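Long-range contacts in vitamin B12-binding protein (Vibrio cholerae O395, PDB 5YSC), which binds vitamin B12 in the periplasm and probably delivers it to BtuC, the membrane subunit of the BtuCDF importer: residues Asp41-Tyr49 and Glu58-Gln66; Leu74-Pro85 and Leu99-Thr108. One frame throughout, in Å; residues are numbered along the deposited sequence.

Interaction 1: Asp41-Tyr49 and Glu58-Gln66; sequences DKLVAVSEY and ELERVANHQ. With SO4 (sulfate ion), chain C.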
loop_
_atom_site.group_PDB
_atom_site.type_symbol
_atom_site.label_atom_id
_atom_site.label_comp_id
_atom_site.label_asym_id
_atom_site.label_seq_id
_atom_site.Cartn_x
_atom_site.Cartn_y
_atom_site.Cartn_z
ATOM N N ASP A 41 -10.179 9.284 -16.605
ATOM C CA ASP A 41 -11.358 9.485 -17.439
ATOM C C ASP A 41 -11.663 8.281 -18.320
ATOM O O ASP A 41 -12.776 8.140 -18.823
ATOM C CB ASP A 41 -11.182 10.724 -18.314
ATOM C CG ASP A 41 -11.104 11.994 -17.504
ATOM O OD1 ASP A 41 -11.413 11.951 -16.299
ATOM O OD2 ASP A 41 -10.734 13.035 -18.074
ATOM N N LYS A 42 -10.670 7.420 -18.504
ATOM C CA LYS A 42 -10.828 6.236 -19.361
ATOM C C LYS A 42 -11.125 4.964 -18.583
ATOM O O LYS A 42 -11.328 3.909 -19.197
ATOM C CB LYS A 42 -9.581 6.019 -20.220
ATOM C CG LYS A 42 -9.200 7.187 -21.072
ATOM C CD LYS A 42 -10.326 7.609 -21.937
ATOM C CE LYS A 42 -9.827 8.622 -22.924
ATOM N NZ LYS A 42 -10.987 9.251 -23.552
ATOM N N LEU A 43 -11.171 5.030 -17.248
ATOM C CA LEU A 43 -11.573 3.873 -16.470
ATOM C C LEU A 43 -13.028 3.534 -16.697
ATOM O O LEU A 43 -13.919 4.398 -16.642
ATOM C CB LEU A 43 -11.347 4.102 -14.978
ATOM C CG LEU A 43 -9.899 4.175 -14.571
ATOM C CD1 LEU A 43 -9.769 4.766 -13.154
ATOM C CD2 LEU A 43 -9.265 2.808 -14.612
ATOM N N VAL A 44 -13.282 2.249 -16.913
ATOM C CA VAL A 44 -14.642 1.747 -17.047
ATOM C C VAL A 44 -14.985 0.732 -15.965
ATOM O O VAL A 44 -16.148 0.322 -15.875
ATOM C CB VAL A 44 -14.903 1.151 -18.454
ATOM C CG1 VAL A 44 -14.692 2.188 -19.539
ATOM C CG2 VAL A 44 -14.008 -0.050 -18.718
ATOM N N ALA A 45 -14.015 0.312 -15.146
ATOM C CA ALA A 45 -14.299 -0.481 -13.957
ATOM C C ALA A 45 -13.064 -0.493 -13.070
ATOM O O ALA A 45 -11.933 -0.294 -13.544
ATOM C CB ALA A 45 -14.710 -1.925 -14.288
ATOM N N VAL A 46 -13.302 -0.735 -11.785
ATOM C CA VAL A 46 -12.263 -0.727 -10.764
ATOM C C VAL A 46 -12.572 -1.845 -9.770
ATOM O O VAL A 46 -13.470 -2.665 -9.989
ATOM C CB VAL A 46 -12.160 0.647 -10.069
ATOM C CG1 VAL A 46 -11.749 1.733 -11.071
ATOM C CG2 VAL A 46 -13.445 0.969 -9.329
ATOM N N SER A 47 -11.818 -1.898 -8.680
ATOM C CA SER A 47 -11.985 -2.872 -7.620
ATOM C C SER A 47 -12.855 -2.328 -6.496
ATOM O O SER A 47 -13.067 -1.125 -6.374
ATOM C CB SER A 47 -10.629 -3.258 -7.057
ATOM O OG SER A 47 -10.139 -2.248 -6.200
ATOM N N GLU A 48 -13.368 -3.245 -5.678
ATOM C CA GLU A 48 -13.880 -2.870 -4.370
ATOM C C GLU A 48 -12.769 -2.144 -3.622
ATOM O O GLU A 48 -11.584 -2.434 -3.800
ATOM C CB GLU A 48 -14.352 -4.107 -3.581
ATOM C CG GLU A 48 -15.681 -4.690 -4.083
ATOM C CD GLU A 48 -16.150 -5.954 -3.334
ATOM O OE1 GLU A 48 -15.966 -6.087 -2.109
ATOM O OE2 GLU A 48 -16.705 -6.845 -4.013
ATOM N N TYR A 49 -13.155 -1.153 -2.834
ATOM C CA TYR A 49 -12.241 -0.266 -2.139
ATOM C C TYR A 49 -11.464 0.678 -3.045
ATOM O O TYR A 49 -10.588 1.383 -2.549
ATOM C CB TYR A 49 -11.269 -1.043 -1.266
ATOM C CG TYR A 49 -11.901 -1.385 0.040
ATOM C CD1 TYR A 49 -12.697 -2.487 0.147
ATOM C CD2 TYR A 49 -11.732 -0.586 1.139
ATOM C CE1 TYR A 49 -13.311 -2.820 1.344
ATOM C CE2 TYR A 49 -12.327 -0.891 2.348
ATOM C CZ TYR A 49 -13.114 -2.016 2.439
ATOM O OH TYR A 49 -13.707 -2.332 3.631
ATOM N N GLU A 58 -17.965 5.915 -8.221
ATOM C CA GLU A 58 -19.015 5.902 -9.241
ATOM C C GLU A 58 -18.871 4.780 -10.278
ATOM O O GLU A 58 -19.763 4.536 -11.003
ATOM C CB GLU A 58 -19.026 7.264 -10.011
ATOM C CG GLU A 58 -20.216 7.507 -10.901
ATOM C CD GLU A 58 -20.394 8.917 -11.377
ATOM O OE1 GLU A 58 -19.448 9.634 -11.381
ATOM O OE2 GLU A 58 -21.532 9.285 -11.722
ATOM N N LEU A 59 -17.747 4.132 -10.324
ATOM C CA LEU A 59 -17.501 3.155 -11.343
ATOM C C LEU A 59 -17.838 1.751 -10.966
ATOM O O LEU A 59 -17.802 1.414 -9.862
ATOM C CB LEU A 59 -16.078 3.219 -11.754
ATOM C CG LEU A 59 -15.507 4.553 -12.202
ATOM C CD1 LEU A 59 -13.999 4.603 -12.364
ATOM C CD2 LEU A 59 -16.178 4.943 -13.473
ATOM N N GLU A 60 -18.169 0.903 -11.933
ATOM C CA GLU A 60 -18.553 -0.424 -11.490
ATOM C C GLU A 60 -17.331 -1.219 -11.024
ATOM O O GLU A 60 -16.186 -0.926 -11.382
ATOM C CB GLU A 60 -19.354 -1.181 -12.555
ATOM C CG GLU A 60 -18.735 -1.407 -13.877
ATOM C CD GLU A 60 -19.683 -2.183 -14.794
ATOM O OE1 GLU A 60 -20.632 -2.840 -14.297
ATOM O OE2 GLU A 60 -19.497 -2.117 -16.017
ATOM N N ARG A 61 -17.593 -2.187 -10.150
ATOM C CA ARG A 61 -16.573 -3.014 -9.517
ATOM C C ARG A 61 -16.471 -4.366 -10.214
ATOM O O ARG A 61 -17.490 -4.981 -10.541
ATOM C CB ARG A 61 -16.912 -3.218 -8.053
ATOM C CG ARG A 61 -16.435 -2.101 -7.176
ATOM C CD ARG A 61 -17.360 -0.917 -7.048
ATOM N NE ARG A 61 -16.729 -0.028 -6.067
ATOM C CZ ARG A 61 -16.123 1.126 -6.333
ATOM N NH1 ARG A 61 -16.150 1.669 -7.547
ATOM N NH2 ARG A 61 -15.532 1.764 -5.344
ATOM N N VAL A 62 -15.243 -4.827 -10.442
ATOM C CA VAL A 62 -15.057 -6.140 -11.060
ATOM C C VAL A 62 -14.050 -6.973 -10.290
ATOM O O VAL A 62 -13.567 -7.988 -10.793
ATOM C CB VAL A 62 -14.631 -6.016 -12.530
ATOM C CG1 VAL A 62 -15.800 -5.467 -13.373
ATOM C CG2 VAL A 62 -13.389 -5.156 -12.685
ATOM N N ALA A 63 -13.702 -6.571 -9.077
ATOM C CA ALA A 63 -12.692 -7.338 -8.358
ATOM C C ALA A 63 -12.766 -7.045 -6.868
ATOM O O ALA A 63 -13.102 -5.937 -6.447
ATOM C CB ALA A 63 -11.282 -7.049 -8.868
ATOM N N ASN A 64 -12.432 -8.061 -6.079
ATOM C CA ASN A 64 -12.293 -7.928 -4.638
ATOM C C ASN A 64 -11.204 -8.894 -4.207
ATOM O O ASN A 64 -10.497 -9.461 -5.042
ATOM C CB ASN A 64 -13.610 -8.190 -3.906
ATOM C CG ASN A 64 -14.168 -9.556 -4.191
ATOM O OD1 ASN A 64 -13.451 -10.556 -4.201
ATOM N ND2 ASN A 64 -15.467 -9.603 -4.427
ATOM N N HIS A 65 -11.041 -9.056 -2.892
ATOM C CA HIS A 65 -9.838 -9.723 -2.409
ATOM C C HIS A 65 -9.812 -11.197 -2.729
ATOM O O HIS A 65 -8.748 -11.812 -2.649
ATOM C CB HIS A 65 -9.702 -9.547 -0.897
ATOM C CG HIS A 65 -10.822 -10.165 -0.116
ATOM N ND1 HIS A 65 -10.632 -11.200 0.780
ATOM C CD2 HIS A 65 -12.147 -9.886 -0.094
ATOM C CE1 HIS A 65 -11.792 -11.518 1.328
ATOM N NE2 HIS A 65 -12.724 -10.732 0.822
ATOM N N GLN A 66 -10.961 -11.767 -3.063
ATOM C CA GLN A 66 -11.040 -13.197 -3.315
ATOM C C GLN A 66 -11.283 -13.539 -4.783
ATOM O O GLN A 66 -10.900 -14.603 -5.239
ATOM C CB GLN A 66 -12.117 -13.836 -2.432
ATOM C CG GLN A 66 -13.430 -13.084 -2.425
ATOM C CD GLN A 66 -14.249 -13.344 -1.176
ATOM O OE1 GLN A 66 -13.856 -14.130 -0.316
ATOM N NE2 GLN A 66 -15.399 -12.685 -1.073
HETATM S S SO4 C . -16.800 -0.800 -2.753
HETATM O O1 SO4 C . -15.840 0.285 -3.025
HETATM O O2 SO4 C . -18.032 -0.246 -2.189
HETATM O O3 SO4 C . -16.196 -1.712 -1.782
HETATM O O4 SO4 C . -17.167 -1.511 -3.978
HETATM O O HOH W 1 -18.004 1.918 -14.504
HETATM O O HOH W 2 -18.325 0.629 -17.502
#
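Val46 is bonded to the 58-66 loop through both of its backbone polar atoms. Its N donates to Glu60 O at 2.9 Å and its O accepts from Val62 N, which makes a single bridge with Arg61 between the bonded residues. Farther on, Glu48 N reaches Ala63 O at 2.8 Å with an N-H...O angle of 168°. Val44 O accepts from waters 1 and 2, and water 1 also accepts from Glu60 N.

Arg61 bends at chi2 (86°), which turns its guanidinium back over Ser47 O, 3.7 Å from the plane. NE donates to O4 of a sulfate probably taken up from the crystallisation liquor, and NH2 to sulfate O1 at 2.8 Å; Tyr49 N also binds O1. NH1 returns to Leu59 O, and Ala56 O and Ser50 O add further acceptors, so every nitrogen of the group has a partner.

Asn64 ND2 meets Glu48 OE2 at 3.1 Å from above the carboxylate plane, the two planes standing 75° apart. Asn64 OD1 accepts from Gln66 N and Thr67 N, while Glu48 OE1 makes a weak bond to cyanocobalamin. Asn64, in its Asx turn, lines the cyanocobalamin pocket together with Glu48, Tyr49 and His65.

Interaction 2: Leu74-Pro85 and Leu99-Thr108; sequences LTLKPDLIIAWP and LGFTIYDSQT
Ile81 pairs with Ile103 at the first of three parallel bridges between strands 80-83 and 103-105, whose axes come within 4.7 Å at an angle of 20°. Four backbone bonds alternate between the two segments in the parallel pattern: Ile81 N to Thr102 O, Tyr104 N to Ile81 O, Ala83 N to Tyr104 O at 2.8 Å, and Ser106 N to Ala83 O.

The tight part lies on the face carrying Ile81, Ala83 and Ile103. Ala83 CB rests against Ile103 CG2 at 3.7 Å. Ile81 sends CD1 to the Phe101 ring as an off-centre CH-pi contact, 4.3 Å from the centroid and 29° off the normal; CG1 lies anti to the carbonyl carbon (chi1 -60°) and an extended chi2 carries the methyl to the ring. Pro78 CD touches Phe101 CE1 at 3.6 Å, and Leu74 CD1 comes to the ring edge. On the other face the fit is slacker: Ile82 CG2 stands 4.3 Å from Tyr104 CD2, again at a ring edge.

Water bridges appear at both ends of the strand pair, though Pro85 still packs on Asp105 and Ser106 at the far one. Before the strands, water 3 links Pro78 O to Thr102 N and water 4 joins Asp79 O to Thr102 OG1. Beyond them, water 5 lies in the Trp84 ring plane, accepting from NE1 at 3.2 Å and also bonded to Thr108 OG1. The exposed Leu74 and Leu99 meet only through their CD1 methyls.

Helix 90-98 connects the strands as a beta-alpha-beta crossover and covers the tight face, with Leu93 on Ala83 and Leu96 on Phe101 and Ile103. Helix 112-122 backs Tyr104 and Ile82, strand 23-25 flanks 80-83 on its other side, and Trp84 reaches cyanocobalamin.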
loop_
_atom_site.group_PDB
_atom_site.type_symbol
_atom_site.label_atom_id
_atom_site.label_comp_id
_atom_site.label_asym_id
_atom_site.label_seq_id
_atom_site.Cartn_x
_atom_site.Cartn_y
_atom_site.Cartn_z
ATOM N N LEU A 74 -15.256 -9.463 -19.494
ATOM C CA LEU A 74 -15.576 -9.804 -20.876
ATOM C C LEU A 74 -16.614 -8.832 -21.421
ATOM O O LEU A 74 -16.486 -8.314 -22.535
ATOM C CB LEU A 74 -16.114 -11.235 -20.934
ATOM C CG LEU A 74 -15.266 -12.455 -21.310
ATOM C CD1 LEU A 74 -13.805 -12.204 -21.563
ATOM C CD2 LEU A 74 -15.446 -13.505 -20.234
ATOM N N THR A 75 -17.609 -8.561 -20.589
ATOM C CA THR A 75 -18.684 -7.629 -20.876
ATOM C C THR A 75 -18.216 -6.207 -21.173
ATOM O O THR A 75 -18.936 -5.443 -21.802
ATOM C CB THR A 75 -19.620 -7.545 -19.667
ATOM O OG1 THR A 75 -20.707 -8.468 -19.815
ATOM C CG2 THR A 75 -20.135 -6.130 -19.488
ATOM N N LEU A 76 -17.023 -5.853 -20.705
ATOM C CA LEU A 76 -16.539 -4.480 -20.775
ATOM C C LEU A 76 -15.531 -4.235 -21.880
ATOM O O LEU A 76 -15.294 -3.074 -22.224
ATOM C CB LEU A 76 -15.914 -4.062 -19.438
ATOM C CG LEU A 76 -16.923 -3.794 -18.311
ATOM C CD1 LEU A 76 -16.247 -3.740 -16.958
ATOM C CD2 LEU A 76 -17.682 -2.490 -18.565
ATOM N N LYS A 77 -14.935 -5.296 -22.405
ATOM C CA LYS A 77 -14.015 -5.188 -23.532
ATOM C C LYS A 77 -12.884 -4.172 -23.349
ATOM O O LYS A 77 -12.678 -3.320 -24.205
ATOM C CB LYS A 77 -14.795 -4.858 -24.808
ATOM C CG LYS A 77 -16.033 -5.719 -25.009
ATOM C CD LYS A 77 -16.908 -5.196 -26.131
ATOM C CE LYS A 77 -16.946 -6.175 -27.289
ATOM N NZ LYS A 77 -18.323 -6.366 -27.817
ATOM N N PRO A 78 -12.139 -4.276 -22.254
ATOM C CA PRO A 78 -11.081 -3.305 -21.989
ATOM C C PRO A 78 -9.968 -3.428 -23.004
ATOM O O PRO A 78 -9.677 -4.515 -23.502
ATOM C CB PRO A 78 -10.603 -3.683 -20.577
ATOM C CG PRO A 78 -10.760 -5.169 -20.545
ATOM C CD PRO A 78 -12.073 -5.409 -21.307
ATOM N N ASP A 79 -9.335 -2.304 -23.329
ATOM C CA ASP A 79 -8.104 -2.366 -24.095
ATOM C C ASP A 79 -6.876 -2.237 -23.213
ATOM O O ASP A 79 -5.758 -2.356 -23.712
ATOM C CB ASP A 79 -8.099 -1.305 -25.208
ATOM C CG ASP A 79 -8.311 0.108 -24.700
ATOM O OD1 ASP A 79 -8.399 0.302 -23.472
ATOM O OD2 ASP A 79 -8.389 1.037 -25.537
ATOM N N LEU A 80 -7.069 -2.033 -21.904
ATOM C CA LEU A 80 -5.976 -2.070 -20.937
ATOM C C LEU A 80 -6.520 -2.492 -19.573
ATOM O O LEU A 80 -7.492 -1.906 -19.101
ATOM C CB LEU A 80 -5.304 -0.697 -20.818
ATOM C CG LEU A 80 -4.244 -0.606 -19.718
ATOM C CD1 LEU A 80 -3.081 -1.526 -20.065
ATOM C CD2 LEU A 80 -3.771 0.838 -19.524
ATOM N N ILE A 81 -5.863 -3.462 -18.924
ATOM C CA ILE A 81 -6.189 -3.897 -17.575
ATOM C C ILE A 81 -4.958 -3.618 -16.719
ATOM O O ILE A 81 -3.837 -3.970 -17.093
ATOM C CB ILE A 81 -6.582 -5.391 -17.518
ATOM C CG1 ILE A 81 -7.809 -5.676 -18.382
ATOM C CG2 ILE A 81 -6.783 -5.838 -16.073
ATOM C CD1 ILE A 81 -8.270 -7.121 -18.379
ATOM N N ILE A 82 -5.154 -2.939 -15.597
ATOM C CA ILE A 82 -4.089 -2.637 -14.657
ATOM C C ILE A 82 -4.164 -3.634 -13.518
ATOM O O ILE A 82 -5.065 -3.562 -12.685
ATOM C CB ILE A 82 -4.180 -1.206 -14.109
ATOM C CG1 ILE A 82 -4.302 -0.208 -15.248
ATOM C CG2 ILE A 82 -2.949 -0.937 -13.282
ATOM C CD1 ILE A 82 -4.602 1.191 -14.731
ATOM N N ALA A 83 -3.245 -4.595 -13.518
ATOM C CA ALA A 83 -3.300 -5.694 -12.566
ATOM C C ALA A 83 -2.385 -5.474 -11.378
ATOM O O ALA A 83 -1.412 -4.740 -11.433
ATOM C CB ALA A 83 -2.918 -7.009 -13.231
ATOM N N TRP A 84 -2.708 -6.167 -10.302
ATOM C CA TRP A 84 -1.937 -6.177 -9.072
ATOM C C TRP A 84 -1.508 -7.612 -8.786
ATOM O O TRP A 84 -2.161 -8.326 -8.006
ATOM C CB TRP A 84 -2.764 -5.620 -7.939
ATOM C CG TRP A 84 -2.113 -5.585 -6.616
ATOM C CD1 TRP A 84 -0.772 -5.430 -6.337
ATOM C CD2 TRP A 84 -2.781 -5.697 -5.357
ATOM N NE1 TRP A 84 -0.586 -5.448 -4.984
ATOM C CE2 TRP A 84 -1.797 -5.614 -4.359
ATOM C CE3 TRP A 84 -4.123 -5.850 -4.981
ATOM C CZ2 TRP A 84 -2.108 -5.689 -2.979
ATOM C CZ3 TRP A 84 -4.440 -5.933 -3.610
ATOM C CH2 TRP A 84 -3.436 -5.855 -2.633
ATOM N N PRO A 85 -0.438 -8.071 -9.413
ATOM C CA PRO A 85 -0.011 -9.470 -9.193
ATOM C C PRO A 85 0.096 -9.853 -7.729
ATOM O O PRO A 85 -0.273 -10.972 -7.348
ATOM C CB PRO A 85 1.340 -9.514 -9.889
ATOM C CG PRO A 85 1.297 -8.497 -10.926
ATOM C CD PRO A 85 0.445 -7.369 -10.367
ATOM N N LEU A 99 -6.627 -14.935 -22.359
ATOM C CA LEU A 99 -7.687 -14.371 -23.176
ATOM C C LEU A 99 -7.202 -13.257 -24.090
ATOM O O LEU A 99 -8.003 -12.755 -24.881
ATOM C CB LEU A 99 -8.797 -13.843 -22.282
ATOM C CG LEU A 99 -9.723 -14.881 -21.658
ATOM C CD1 LEU A 99 -10.609 -14.221 -20.586
ATOM C CD2 LEU A 99 -10.569 -15.490 -22.746
ATOM N N GLY A 100 -5.929 -12.852 -23.981
ATOM C CA GLY A 100 -5.337 -11.897 -24.879
ATOM C C GLY A 100 -5.526 -10.442 -24.516
ATOM O O GLY A 100 -5.358 -9.581 -25.382
ATOM N N PHE A 101 -5.855 -10.134 -23.270
ATOM C CA PHE A 101 -5.966 -8.737 -22.867
ATOM C C PHE A 101 -4.597 -8.090 -22.675
ATOM O O PHE A 101 -3.619 -8.719 -22.253
ATOM C CB PHE A 101 -6.772 -8.613 -21.581
ATOM C CG PHE A 101 -8.215 -8.899 -21.756
ATOM C CD1 PHE A 101 -9.012 -8.018 -22.441
ATOM C CD2 PHE A 101 -8.779 -10.047 -21.232
ATOM C CE1 PHE A 101 -10.337 -8.257 -22.607
ATOM C CE2 PHE A 101 -10.130 -10.304 -21.390
ATOM C CZ PHE A 101 -10.909 -9.399 -22.088
ATOM N N THR A 102 -4.533 -6.799 -22.995
ATOM C CA THR A 102 -3.333 -6.041 -22.725
ATOM C C THR A 102 -3.346 -5.713 -21.238
ATOM O O THR A 102 -4.293 -5.089 -20.746
ATOM C CB THR A 102 -3.271 -4.783 -23.578
ATOM O OG1 THR A 102 -3.251 -5.159 -24.962
ATOM C CG2 THR A 102 -2.016 -4.013 -23.274
ATOM N N ILE A 103 -2.323 -6.173 -20.528
ATOM C CA ILE A 103 -2.271 -6.056 -19.082
ATOM C C ILE A 103 -0.975 -5.400 -18.662
ATOM O O ILE A 103 0.120 -5.858 -19.022
ATOM C CB ILE A 103 -2.399 -7.423 -18.390
ATOM C CG1 ILE A 103 -3.718 -8.080 -18.763
ATOM C CG2 ILE A 103 -2.305 -7.256 -16.864
ATOM C CD1 ILE A 103 -3.727 -9.566 -18.590
ATOM N N TYR A 104 -1.090 -4.369 -17.834
ATOM C CA TYR A 104 0.040 -3.800 -17.151
ATOM C C TYR A 104 0.112 -4.409 -15.758
ATOM O O TYR A 104 -0.844 -4.328 -14.993
ATOM C CB TYR A 104 -0.090 -2.271 -17.108
ATOM C CG TYR A 104 1.061 -1.667 -16.361
ATOM C CD1 TYR A 104 2.298 -1.496 -16.974
ATOM C CD2 TYR A 104 0.929 -1.308 -15.022
ATOM C CE1 TYR A 104 3.355 -0.982 -16.296
ATOM C CE2 TYR A 104 1.988 -0.777 -14.337
ATOM C CZ TYR A 104 3.205 -0.604 -14.978
ATOM O OH TYR A 104 4.296 -0.135 -14.310
ATOM N N ASP A 105 1.237 -5.041 -15.439
ATOM C CA ASP A 105 1.443 -5.594 -14.106
ATOM C C ASP A 105 2.034 -4.532 -13.181
ATOM O O ASP A 105 3.188 -4.126 -13.365
ATOM C CB ASP A 105 2.387 -6.787 -14.162
ATOM C CG ASP A 105 1.772 -7.980 -14.792
ATOM O OD1 ASP A 105 0.670 -8.383 -14.353
ATOM O OD2 ASP A 105 2.432 -8.493 -15.742
ATOM N N SER A 106 1.270 -4.115 -12.167
ATOM C CA SER A 106 1.777 -3.157 -11.192
ATOM C C SER A 106 2.623 -3.849 -10.135
ATOM O O SER A 106 2.090 -4.622 -9.315
ATOM C CB SER A 106 0.603 -2.432 -10.545
ATOM O OG SER A 106 1.047 -1.476 -9.585
ATOM N N GLN A 107 3.895 -3.459 -10.044
ATOM C CA GLN A 107 4.795 -4.005 -9.041
ATOM C C GLN A 107 4.769 -3.100 -7.809
ATOM O O GLN A 107 4.797 -1.870 -7.939
ATOM C CB GLN A 107 6.220 -4.119 -9.577
ATOM C CG GLN A 107 6.311 -4.969 -10.824
ATOM C CD GLN A 107 6.277 -6.451 -10.484
ATOM O OE1 GLN A 107 5.293 -6.952 -9.892
ATOM N NE2 GLN A 107 7.363 -7.157 -10.825
ATOM N N THR A 108 4.735 -3.721 -6.636
ATOM C CA THR A 108 4.324 -3.044 -5.409
ATOM C C THR A 108 5.211 -3.403 -4.215
ATOM O O THR A 108 4.722 -3.748 -3.135
ATOM C CB THR A 108 2.853 -3.401 -5.161
ATOM O OG1 THR A 108 2.708 -4.829 -5.180
ATOM C CG2 THR A 108 1.943 -2.803 -6.260
HETATM O O HOH W 3 -6.736 -5.523 -24.088
HETATM O O HOH W 4 -5.435 -3.699 -25.952
HETATM O O HOH W 5 1.520 -4.935 -2.614
#

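How the interactions relate
From the N terminus, strand 23-25 is followed by helix 28-36 and strand 43-45. Interaction 1 then closes the loop of residues 50-57 by bringing 58-66 back alongside 41-49. Helix 70-76 comes next, and interaction 2 closes the excursion through helix 90-98. The two contacts are in series, neither nested nor crossed, with centres about 12 Å apart. Both reach one parallel sheet, ordered 43-45, 23-25, 80-83, 103-105: interaction 1 adds the 58-66 loop beside edge strand 43-45, while interaction 2 pairs inner strand 80-83 with the other edge, 103-105. Leu76 joins them directly: its CD1 lies 3.6 Å from Ala45 CB and 4.0 Å from Val62 CG1. Glu48 and Trp84 both approach the same cyanocobalamin.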